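Local coordinates for probable adenylyl-sulfate kinase (PDB 5CB8), which catalyses the ATP-dependent phosphorylation of adenosine 5'-phosphosulfate to 3'-phosphoadenylyl sulfate, a step in the activation of sulfate for sulfur metabolism, at residues T31-A36 with G153-D158; K47-S52 with G97-V102; T81-I86 with A109-E114. All blocks are in the same frame, centred on the assembly; numbering follows the deposited sequence.

Contact 1. Residues T31-A36 with G153-D158. With ADX (adenosine-5'-phosphosulfate), chain G; SO4 (sulfate ion), chain H.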
loop_
_atom_site.group_PDB
_atom_site.type_symbol
_atom_site.label_atom_id
_atom_site.label_comp_id
_atom_site.label_asym_id
_atom_site.label_seq_id
_atom_site.Cartn_x
_atom_site.Cartn_y
_atom_site.Cartn_z
ATOM N N THR B 31 7.868 15.893 6.870
ATOM C CA THR B 31 8.657 16.279 5.714
ATOM C C THR B 31 9.856 17.107 6.186
ATOM O O THR B 31 9.774 17.790 7.201
ATOM C CB THR B 31 7.790 17.095 4.717
ATOM O OG1 THR B 31 8.582 17.512 3.602
ATOM C CG2 THR B 31 7.185 18.321 5.392
ATOM N N GLY B 32 10.970 17.043 5.462
ATOM C CA GLY B 32 12.140 17.817 5.852
ATOM C C GLY B 32 13.408 17.259 5.237
ATOM O O GLY B 32 13.380 16.180 4.641
ATOM N N LEU B 33 14.521 17.977 5.398
ATOM C CA LEU B 33 15.796 17.585 4.780
ATOM C C LEU B 33 16.298 16.246 5.295
ATOM O O LEU B 33 15.897 15.802 6.374
ATOM C CB LEU B 33 16.868 18.643 5.070
ATOM C CG LEU B 33 16.594 20.052 4.528
ATOM C CD1 LEU B 33 17.720 21.003 4.919
ATOM C CD2 LEU B 33 16.448 19.986 3.012
ATOM N N SER B 34 17.189 15.609 4.532
ATOM C CA SER B 34 17.915 14.442 5.040
ATOM C C SER B 34 18.713 14.859 6.263
ATOM O O SER B 34 19.476 15.832 6.208
ATOM C CB SER B 34 18.868 13.885 3.982
ATOM O OG SER B 34 19.818 12.990 4.564
ATOM N N GLY B 35 18.540 14.141 7.367
ATOM C CA GLY B 35 19.293 14.446 8.573
ATOM C C GLY B 35 18.587 15.391 9.533
ATOM O O GLY B 35 19.096 15.660 10.611
ATOM N N ALA B 36 17.418 15.899 9.154
ATOM C CA ALA B 36 16.715 16.882 9.985
ATOM C C ALA B 36 16.101 16.285 11.258
ATOM O O ALA B 36 15.661 17.024 12.142
ATOM C CB ALA B 36 15.643 17.607 9.170
ATOM N N GLY B 153 21.859 15.080 -7.673
ATOM C CA GLY B 153 20.462 15.332 -7.343
ATOM C C GLY B 153 20.109 15.049 -5.898
ATOM O O GLY B 153 19.064 14.462 -5.605
ATOM N N PHE B 154 20.977 15.482 -4.992
ATOM C CA PHE B 154 20.726 15.324 -3.567
ATOM C C PHE B 154 19.977 16.522 -3.011
ATOM O O PHE B 154 20.400 17.667 -3.172
ATOM C CB PHE B 154 22.033 15.126 -2.803
ATOM C CG PHE B 154 21.832 14.697 -1.376
ATOM C CD1 PHE B 154 21.452 13.391 -1.081
ATOM C CD2 PHE B 154 22.026 15.595 -0.335
ATOM C CE1 PHE B 154 21.256 12.989 0.232
ATOM C CE2 PHE B 154 21.830 15.202 0.984
ATOM C CZ PHE B 154 21.442 13.901 1.265
ATOM N N THR B 155 18.855 16.241 -2.356
ATOM C CA THR B 155 17.976 17.266 -1.804
ATOM C C THR B 155 18.725 18.314 -0.995
ATOM O O THR B 155 19.479 17.977 -0.067
ATOM C CB THR B 155 16.940 16.608 -0.889
ATOM O OG1 THR B 155 16.226 15.611 -1.643
ATOM C CG2 THR B 155 15.968 17.647 -0.333
ATOM N N GLY B 156 18.515 19.581 -1.341
ATOM C CA GLY B 156 19.108 20.669 -0.582
ATOM C C GLY B 156 20.466 21.118 -1.091
ATOM O O GLY B 156 20.925 22.206 -0.752
ATOM N N ILE B 157 21.111 20.281 -1.900
ATOM C CA ILE B 157 22.428 20.605 -2.455
ATOM C C ILE B 157 22.324 20.868 -3.959
ATOM O O ILE B 157 22.701 21.941 -4.449
ATOM C CB ILE B 157 23.445 19.480 -2.202
ATOM C CG1 ILE B 157 23.615 19.231 -0.700
ATOM C CG2 ILE B 157 24.797 19.837 -2.822
ATOM C CD1 ILE B 157 24.106 20.461 0.071
ATOM N N ASP B 158 21.804 19.896 -4.698
ATOM C CA ASP B 158 21.527 20.135 -6.118
ATOM C C ASP B 158 20.197 19.522 -6.559
ATOM O O ASP B 158 20.070 18.999 -7.671
ATOM C CB ASP B 158 22.674 19.647 -7.006
ATOM C CG ASP B 158 22.855 18.166 -6.942
ATOM O OD1 ASP B 158 22.510 17.584 -5.891
ATOM O OD2 ASP B 158 23.338 17.579 -7.935
HETATM S SB ADX G . 11.742 11.376 -1.315
HETATM O O1B ADX G . 11.267 10.487 -2.382
HETATM O O2B ADX G . 10.671 11.679 -0.348
HETATM O O3B ADX G . 12.271 12.606 -1.920
HETATM P PA ADX G . 12.745 9.598 0.549
HETATM O O1A ADX G . 11.802 8.489 0.091
HETATM O O2A ADX G . 12.367 10.157 1.917
HETATM O O3A ADX G . 12.887 10.715 -0.577
HETATM O "O5'" ADX G . 14.211 8.960 0.642
HETATM C "C5'" ADX G . 15.267 9.733 1.131
HETATM C "C4'" ADX G . 16.365 8.973 1.636
HETATM O "O4'" ADX G . 17.088 8.389 0.493
HETATM C "C3'" ADX G . 17.320 9.826 2.351
HETATM O "O3'" ADX G . 17.140 9.670 3.689
HETATM C "C2'" ADX G . 18.659 9.321 1.970
HETATM O "O2'" ADX G . 19.100 8.446 2.902
HETATM C "C1'" ADX G . 18.474 8.578 0.688
HETATM N N9 ADX G . 19.019 9.201 -0.485
HETATM C C8 ADX G . 19.798 8.607 -1.421
HETATM N N7 ADX G . 19.962 9.454 -2.442
HETATM C C5 ADX G . 19.279 10.595 -2.173
HETATM C C6 ADX G . 19.092 11.783 -2.877
HETATM N N6 ADX G . 19.661 11.963 -4.202
HETATM N N1 ADX G . 18.341 12.755 -2.319
HETATM C C2 ADX G . 17.766 12.577 -1.108
HETATM N N3 ADX G . 17.920 11.441 -0.412
HETATM C C4 ADX G . 18.669 10.432 -0.919
HETATM S S SO4 H . 16.041 12.269 8.943
HETATM O O1 SO4 H . 15.241 11.112 9.296
HETATM O O2 SO4 H . 17.004 12.558 10.003
HETATM O O3 SO4 H . 15.153 13.428 8.769
HETATM O O4 SO4 H . 16.782 12.045 7.689
HETATM O O HOH W 1 18.671 16.914 2.441
#

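Contact 2. Residues K47-S52 with G97-V102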
loop_
_atom_site.group_PDB
_atom_site.type_symbol
_atom_site.label_atom_id
_atom_site.label_comp_id
_atom_site.label_asym_id
_atom_site.label_seq_id
_atom_site.Cartn_x
_atom_site.Cartn_y
_atom_site.Cartn_z
ATOM N N LYS B 47 6.401 5.185 19.675
ATOM C CA LYS B 47 6.435 4.585 21.010
ATOM C C LYS B 47 5.376 5.188 21.924
ATOM O O LYS B 47 4.685 4.461 22.645
ATOM C CB LYS B 47 7.821 4.719 21.653
ATOM C CG LYS B 47 7.874 4.197 23.101
ATOM C CD LYS B 47 9.290 3.829 23.533
ATOM C CE LYS B 47 9.317 3.248 24.953
ATOM N NZ LYS B 47 8.012 2.642 25.364
ATOM N N LYS B 48 5.247 6.512 21.890
ATOM C CA LYS B 48 4.312 7.215 22.769
ATOM C C LYS B 48 2.878 6.801 22.450
ATOM O O LYS B 48 2.070 6.569 23.350
ATOM C CB LYS B 48 4.486 8.734 22.627
ATOM C CG LYS B 48 3.884 9.557 23.766
ATOM C CD LYS B 48 4.217 11.043 23.622
ATOM C CE LYS B 48 3.491 11.891 24.674
ATOM N NZ LYS B 48 3.871 11.526 26.067
ATOM N N LEU B 49 2.573 6.699 21.161
ATOM C CA LEU B 49 1.248 6.286 20.715
ATOM C C LEU B 49 0.959 4.826 21.064
ATOM O O LEU B 49 -0.120 4.507 21.579
ATOM C CB LEU B 49 1.112 6.515 19.211
ATOM C CG LEU B 49 0.941 7.974 18.786
ATOM C CD1 LEU B 49 1.116 8.129 17.280
ATOM C CD2 LEU B 49 -0.422 8.473 19.202
ATOM N N ARG B 50 1.921 3.945 20.793
ATOM C CA ARG B 50 1.748 2.521 21.077
ATOM C C ARG B 50 1.580 2.266 22.569
ATOM O O ARG B 50 0.793 1.409 22.970
ATOM C CB ARG B 50 2.914 1.691 20.528
ATOM C CG ARG B 50 2.946 1.578 19.004
ATOM C CD ARG B 50 3.606 0.270 18.537
ATOM N NE ARG B 50 4.214 0.404 17.211
ATOM C CZ ARG B 50 3.606 0.113 16.063
ATOM N NH1 ARG B 50 2.357 -0.338 16.054
ATOM N NH2 ARG B 50 4.250 0.274 14.913
ATOM N N ASP B 51 2.307 3.021 23.388
ATOM C CA ASP B 51 2.223 2.859 24.840
ATOM C C ASP B 51 0.893 3.355 25.414
ATOM O O ASP B 51 0.588 3.121 26.583
ATOM C CB ASP B 51 3.401 3.549 25.537
ATOM C CG ASP B 51 4.726 2.827 25.311
ATOM O OD1 ASP B 51 4.718 1.687 24.791
ATOM O OD2 ASP B 51 5.780 3.401 25.668
ATOM N N SER B 52 0.103 4.038 24.589
ATOM C CA SER B 52 -1.216 4.507 25.009
ATOM C C SER B 52 -2.337 3.652 24.419
ATOM O O SER B 52 -3.523 3.891 24.682
ATOM C CB SER B 52 -1.409 5.982 24.647
ATOM O OG SER B 52 -0.666 6.813 25.519
ATOM N N GLY B 97 -9.433 3.929 9.909
ATOM C CA GLY B 97 -9.248 4.186 11.331
ATOM C C GLY B 97 -7.825 4.125 11.857
ATOM O O GLY B 97 -7.596 4.363 13.047
ATOM N N VAL B 98 -6.865 3.823 10.986
ATOM C CA VAL B 98 -5.474 3.676 11.412
ATOM C C VAL B 98 -4.741 5.024 11.481
ATOM O O VAL B 98 -4.962 5.910 10.648
ATOM C CB VAL B 98 -4.707 2.723 10.470
ATOM C CG1 VAL B 98 -3.319 2.433 11.009
ATOM C CG2 VAL B 98 -5.467 1.417 10.299
ATOM N N ILE B 99 -3.881 5.180 12.486
ATOM C CA ILE B 99 -2.997 6.335 12.565
ATOM C C ILE B 99 -1.739 5.988 11.773
ATOM O O ILE B 99 -1.056 5.014 12.083
ATOM C CB ILE B 99 -2.621 6.658 14.026
ATOM C CG1 ILE B 99 -3.835 7.201 14.787
ATOM C CG2 ILE B 99 -1.480 7.665 14.079
ATOM C CD1 ILE B 99 -3.605 7.366 16.293
ATOM N N VAL B 100 -1.444 6.768 10.736
ATOM C CA VAL B 100 -0.308 6.471 9.869
ATOM C C VAL B 100 0.789 7.505 10.071
ATOM O O VAL B 100 0.544 8.708 9.934
ATOM C CB VAL B 100 -0.732 6.476 8.386
ATOM C CG1 VAL B 100 0.442 6.053 7.488
ATOM C CG2 VAL B 100 -1.919 5.546 8.183
ATOM N N LEU B 101 1.990 7.044 10.413
ATOM C CA LEU B 101 3.137 7.946 10.555
ATOM C C LEU B 101 3.999 7.836 9.312
ATOM O O LEU B 101 4.592 6.787 9.065
ATOM C CB LEU B 101 3.987 7.563 11.775
ATOM C CG LEU B 101 3.607 8.056 13.172
ATOM C CD1 LEU B 101 2.125 8.008 13.411
ATOM C CD2 LEU B 101 4.336 7.264 14.249
ATOM N N VAL B 102 4.078 8.908 8.532
ATOM C CA VAL B 102 4.930 8.910 7.340
ATOM C C VAL B 102 6.164 9.756 7.597
ATOM O O VAL B 102 6.069 10.858 8.146
ATOM C CB VAL B 102 4.189 9.466 6.117
ATOM C CG1 VAL B 102 5.142 9.572 4.905
ATOM C CG2 VAL B 102 2.993 8.575 5.776
#

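Contact 3. Residues T81-I86 with A109-E114. With ADX (adenosine-5'-phosphosulfate), chain G; SO4 (sulfate ion), chain I.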
loop_
_atom_site.group_PDB
_atom_site.type_symbol
_atom_site.label_atom_id
_atom_site.label_comp_id
_atom_site.label_asym_id
_atom_site.label_seq_id
_atom_site.Cartn_x
_atom_site.Cartn_y
_atom_site.Cartn_z
ATOM N N THR B 81 6.485 9.515 -7.895
ATOM C CA THR B 81 5.900 8.180 -7.822
ATOM C C THR B 81 5.987 7.660 -6.395
ATOM O O THR B 81 5.018 7.104 -5.862
ATOM C CB THR B 81 6.606 7.208 -8.767
ATOM O OG1 THR B 81 6.443 7.671 -10.110
ATOM C CG2 THR B 81 6.008 5.805 -8.636
ATOM N N ASN B 82 7.148 7.855 -5.778
ATOM C CA ASN B 82 7.380 7.368 -4.420
ATOM C C ASN B 82 6.370 7.950 -3.438
ATOM O O ASN B 82 5.675 7.219 -2.720
ATOM C CB ASN B 82 8.818 7.699 -3.999
ATOM C CG ASN B 82 9.157 7.197 -2.597
ATOM O OD1 ASN B 82 9.031 6.003 -2.297
ATOM N ND2 ASN B 82 9.618 8.104 -1.739
ATOM N N ILE B 83 6.268 9.271 -3.424
ATOM C CA ILE B 83 5.375 9.943 -2.492
ATOM C C ILE B 83 3.909 9.613 -2.776
ATOM O O ILE B 83 3.129 9.377 -1.848
ATOM C CB ILE B 83 5.608 11.458 -2.500
ATOM C CG1 ILE B 83 7.034 11.756 -2.021
ATOM C CG2 ILE B 83 4.583 12.165 -1.625
ATOM C CD1 ILE B 83 7.400 11.087 -0.690
ATOM N N ARG B 84 3.530 9.585 -4.049
ATOM C CA ARG B 84 2.154 9.224 -4.393
ATOM C C ARG B 84 1.795 7.799 -3.961
ATOM O O ARG B 84 0.650 7.532 -3.559
ATOM C CB ARG B 84 1.897 9.437 -5.893
ATOM C CG ARG B 84 1.706 10.909 -6.259
ATOM C CD ARG B 84 1.803 11.123 -7.750
ATOM N NE ARG B 84 1.347 12.460 -8.126
ATOM C CZ ARG B 84 1.706 13.084 -9.240
ATOM N NH1 ARG B 84 2.546 12.497 -10.085
ATOM N NH2 ARG B 84 1.221 14.292 -9.507
ATOM N N ARG B 85 2.763 6.885 -4.022
ATOM C CA ARG B 85 2.495 5.497 -3.641
ATOM C C ARG B 85 2.369 5.364 -2.125
ATOM O O ARG B 85 1.498 4.650 -1.621
ATOM C CB ARG B 85 3.582 4.555 -4.172
ATOM C CG ARG B 85 3.215 3.072 -4.044
ATOM C CD ARG B 85 4.263 2.184 -4.718
ATOM N NE ARG B 85 4.403 2.490 -6.143
ATOM C CZ ARG B 85 5.461 2.154 -6.877
ATOM N NH1 ARG B 85 6.472 1.502 -6.327
ATOM N NH2 ARG B 85 5.504 2.454 -8.169
ATOM N N ILE B 86 3.238 6.058 -1.400
ATOM C CA ILE B 86 3.125 6.132 0.054
ATOM C C ILE B 86 1.771 6.741 0.437
ATOM O O ILE B 86 1.100 6.270 1.372
ATOM C CB ILE B 86 4.285 6.951 0.654
ATOM C CG1 ILE B 86 5.607 6.179 0.506
ATOM C CG2 ILE B 86 4.011 7.285 2.129
ATOM C CD1 ILE B 86 6.869 7.028 0.731
ATOM N N ALA B 109 6.193 20.578 -2.632
ATOM C CA ALA B 109 4.987 21.053 -1.949
ATOM C C ALA B 109 3.688 20.654 -2.656
ATOM O O ALA B 109 2.721 20.247 -2.002
ATOM C CB ALA B 109 5.047 22.575 -1.759
ATOM N N ALA B 110 3.651 20.780 -3.982
ATOM C CA ALA B 110 2.425 20.462 -4.722
ATOM C C ALA B 110 2.029 18.994 -4.557
ATOM O O ALA B 110 0.845 18.659 -4.550
ATOM C CB ALA B 110 2.578 20.813 -6.207
ATOM N N ILE B 111 3.022 18.119 -4.450
ATOM C CA ILE B 111 2.761 16.696 -4.235
ATOM C C ILE B 111 2.277 16.434 -2.800
ATOM O O ILE B 111 1.338 15.663 -2.589
ATOM C CB ILE B 111 4.009 15.848 -4.494
ATOM C CG1 ILE B 111 4.518 16.070 -5.927
ATOM C CG2 ILE B 111 3.705 14.366 -4.242
ATOM C CD1 ILE B 111 3.552 15.584 -6.991
ATOM N N ARG B 112 2.907 17.067 -1.812
ATOM C CA ARG B 112 2.416 16.942 -0.426
ATOM C C ARG B 112 0.967 17.408 -0.333
ATOM O O ARG B 112 0.151 16.805 0.373
ATOM C CB ARG B 112 3.287 17.747 0.548
ATOM C CG ARG B 112 4.738 17.246 0.643
ATOM C CD ARG B 112 5.490 17.887 1.829
ATOM N NE ARG B 112 5.391 19.349 1.823
ATOM C CZ ARG B 112 6.338 20.174 1.382
ATOM N NH1 ARG B 112 7.477 19.697 0.906
ATOM N NH2 ARG B 112 6.142 21.487 1.416
ATOM N N GLN B 113 0.651 18.476 -1.059
ATOM C CA GLN B 113 -0.701 19.042 -1.053
ATOM C C GLN B 113 -1.697 18.103 -1.712
ATOM O O GLN B 113 -2.848 17.979 -1.282
ATOM C CB GLN B 113 -0.697 20.402 -1.760
ATOM C CG GLN B 113 -0.144 21.514 -0.885
ATOM C CD GLN B 113 -0.819 21.544 0.476
ATOM O OE1 GLN B 113 -2.035 21.723 0.573
ATOM N NE2 GLN B 113 -0.033 21.347 1.534
ATOM N N GLU B 114 -1.248 17.443 -2.768
ATOM C CA GLU B 114 -2.078 16.493 -3.496
ATOM C C GLU B 114 -2.463 15.341 -2.560
ATOM O O GLU B 114 -3.621 14.915 -2.511
ATOM C CB GLU B 114 -1.267 15.996 -4.694
ATOM C CG GLU B 114 -1.946 15.037 -5.626
ATOM C CD GLU B 114 -0.983 14.547 -6.699
ATOM O OE1 GLU B 114 -0.452 15.388 -7.469
ATOM O OE2 GLU B 114 -0.746 13.324 -6.757
HETATM S SB ADX G . 11.742 11.376 -1.315
HETATM O O1B ADX G . 11.267 10.487 -2.382
HETATM O O2B ADX G . 10.671 11.679 -0.348
HETATM O O3B ADX G . 12.271 12.606 -1.920
HETATM P PA ADX G . 12.745 9.598 0.549
HETATM O O1A ADX G . 11.802 8.489 0.091
HETATM O O2A ADX G . 12.367 10.157 1.917
HETATM O O3A ADX G . 12.887 10.715 -0.577
HETATM O "O5'" ADX G . 14.211 8.960 0.642
HETATM C "C5'" ADX G . 15.267 9.733 1.131
HETATM C "C4'" ADX G . 16.365 8.973 1.636
HETATM O "O4'" ADX G . 17.088 8.389 0.493
HETATM C "C3'" ADX G . 17.320 9.826 2.351
HETATM O "O3'" ADX G . 17.140 9.670 3.689
HETATM C "C2'" ADX G . 18.659 9.321 1.970
HETATM O "O2'" ADX G . 19.100 8.446 2.902
HETATM C "C1'" ADX G . 18.474 8.578 0.688
HETATM N N9 ADX G . 19.019 9.201 -0.485
HETATM C C8 ADX G . 19.798 8.607 -1.421
HETATM N N7 ADX G . 19.962 9.454 -2.442
HETATM C C5 ADX G . 19.279 10.595 -2.173
HETATM C C6 ADX G . 19.092 11.783 -2.877
HETATM N N6 ADX G . 19.661 11.963 -4.202
HETATM N N1 ADX G . 18.341 12.755 -2.319
HETATM C C2 ADX G . 17.766 12.577 -1.108
HETATM N N3 ADX G . 17.920 11.441 -0.412
HETATM C C4 ADX G . 18.669 10.432 -0.919
HETATM S S SO4 I . 2.987 8.479 -10.633
HETATM O O1 SO4 I . 2.281 7.975 -9.452
HETATM O O2 SO4 I . 3.942 7.453 -11.076
HETATM O O3 SO4 I . 2.019 8.737 -11.702
HETATM O O4 SO4 I . 3.700 9.736 -10.316
#

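Contact 1. Residues T31-A36 with G153-D158
Phe154 reaches Ser34 because its CG stands anti to the backbone N (chi1 -169°), which carries the ring toward the first half of the P-loop (Walker A), whose residues Gly32-Thr39 bind ATP by similarity. Ring atom CZ of Phe154 lies 3.7 Å from Ser34 CB, while CD1 of the same ring comes to 3.4 Å from C6 of adenosine-5'-phosphosulfate. The ring thus touches both the adenine and the P-loop serine. Thr155 adds a second apolar touch: its methyl CG2, anti to the backbone N, lies 4.1 Å from Leu33 CD2.

Polar communication between the loops runs through one water, which accepts from Ser34 N at 2.9 Å and donates to Thr155 O at 2.8 Å. On the substrate side, ADX N6 donates almost straight (174°) to Gly153 O over 2.9 Å, a backbone readout of the adenine amino group. On the P-loop side, the type II turn from Leu33 to Ala36 presents Gly35 N to a sulfate ion, with 2.8 Å between N and O4. Lys38, Gly37 and Thr39 also bind this sulfate, consistent with a site for an ATP phosphate. The substrate-binding loop is tied internally by the Asp158 carboxylate, which takes Gly153 N on OD2 and, at 2.8 Å, Phe154 N on OD1.

Contact 2. Residues K47-S52 with G97-V102
Leu49 meets both Ile99 and Leu101 with a single methyl group, CD1. That carbon lies 4.1 Å from Ile99 CG2 and 4.0 Å from Leu101 CD1, so it sits against two strand residues whose side chains leave the same face of the sheet. The contact is purely apolar and small, burying 106 Å² in all. Its reach comes from the leucine: with CG anti to the carbonyl carbon (chi1 -74°) and chi2 extended at 168°, CD1 is held out toward the strand, bridging part of the 9.2 Å between Leu49 CA and Ile99 CA. Ile99 answers with its CG2 branch, while its CG1 branch takes another direction from CB.

In the next shell, Leu49 also packs on Tyr54 and Leu56, and Ile99 and Leu101 both lean on Ile28 of strand 26-31, extending the apolar packing between helix and sheet. The strand is held from both sides by backbone bonds, Ile99 to Arg55 and Glu57, and Val100 to Val26 and Ile28. Just before the strand, Gly97, with positive phi, is the C-prime residue of a Schellman motif that ends helix 76-94. Val100 and Val102 face that helix instead, touching Ser90. Helices therefore cover both faces of a parallel sheet: this is the three-layer alpha/beta fold of P-loop kinases, with helix 38-50, which follows the P-loop, forming part of one outer layer.

Contact 3. Residues T81-I86 with A109-E114
Arg84 grips Glu114 side-on, with two nitrogens on two oxygens. Arg84 NE donates to Glu114 OE2 at 2.6 Å and Arg84 NH2 donates to Glu114 OE1 at 2.9 Å, each using the syn lone pair of its oxygen. The guanidinium and carboxylate planes differ by 20°, so the bidentate salt bridge is nearly flat, which restricts rotation of both groups. Glu114 gets there with CG anti to the backbone N (chi1 -178°) and an extended chain beyond. The third nitrogen, Arg84 NH1, gives a hydrogen bond to O4 of a sulfate ion at 3.0 Å, probably an ion from the crystallisation liquor. Ile111 CD1 lies 3.5 Å above one guanidinium face, toward its rim.

Deeper in, Ile111 CG2 and Ile83 CG2 meet at 3.5 Å, a tight methyl-to-methyl contact. Next to it, Asn82 faces the substrate: its ND2 bonds O1B of adenosine-5'-phosphosulfate at 3.0 Å and, weakly, O1A of the phosphate. Asn82 OD1 is occupied by Thr69 OG1, which helps fix which end of the amide faces the ligand. On the other helix, Arg112 spends NE on Glu124, NH1 on Ser106 O and NH2 on Glu162 O.

The segments of helices 76-94 and 109-119 run nearly parallel, at 16° with axes 10.0 Å apart. Ile83 and Ile86 rest on Trp29 of strand 26-31, and Arg112 reaches Thr31 at the end of the same strand.

Contact 2 is wholly buried and purely apolar, joining helix 38-50 to strand 99-103 about 21 Å between centres from contact 3 and 26 Å from contact 1. Contact 3 is mixed: an isoleucine pair inside, a salt bridge toward the surface. Contact 1 is buried yet built of loops, and a water bridges them. Contacts 1 and 3 share the substrate, one at its adenine and the other at its phosphosulfate, and they adjoin at the end of strand 26-31. Contacts 2 and 3 meet where Val102 packs on Ile86, and their elements follow one another in the chain: helix 76-94, strand 99-103, helix 109-119.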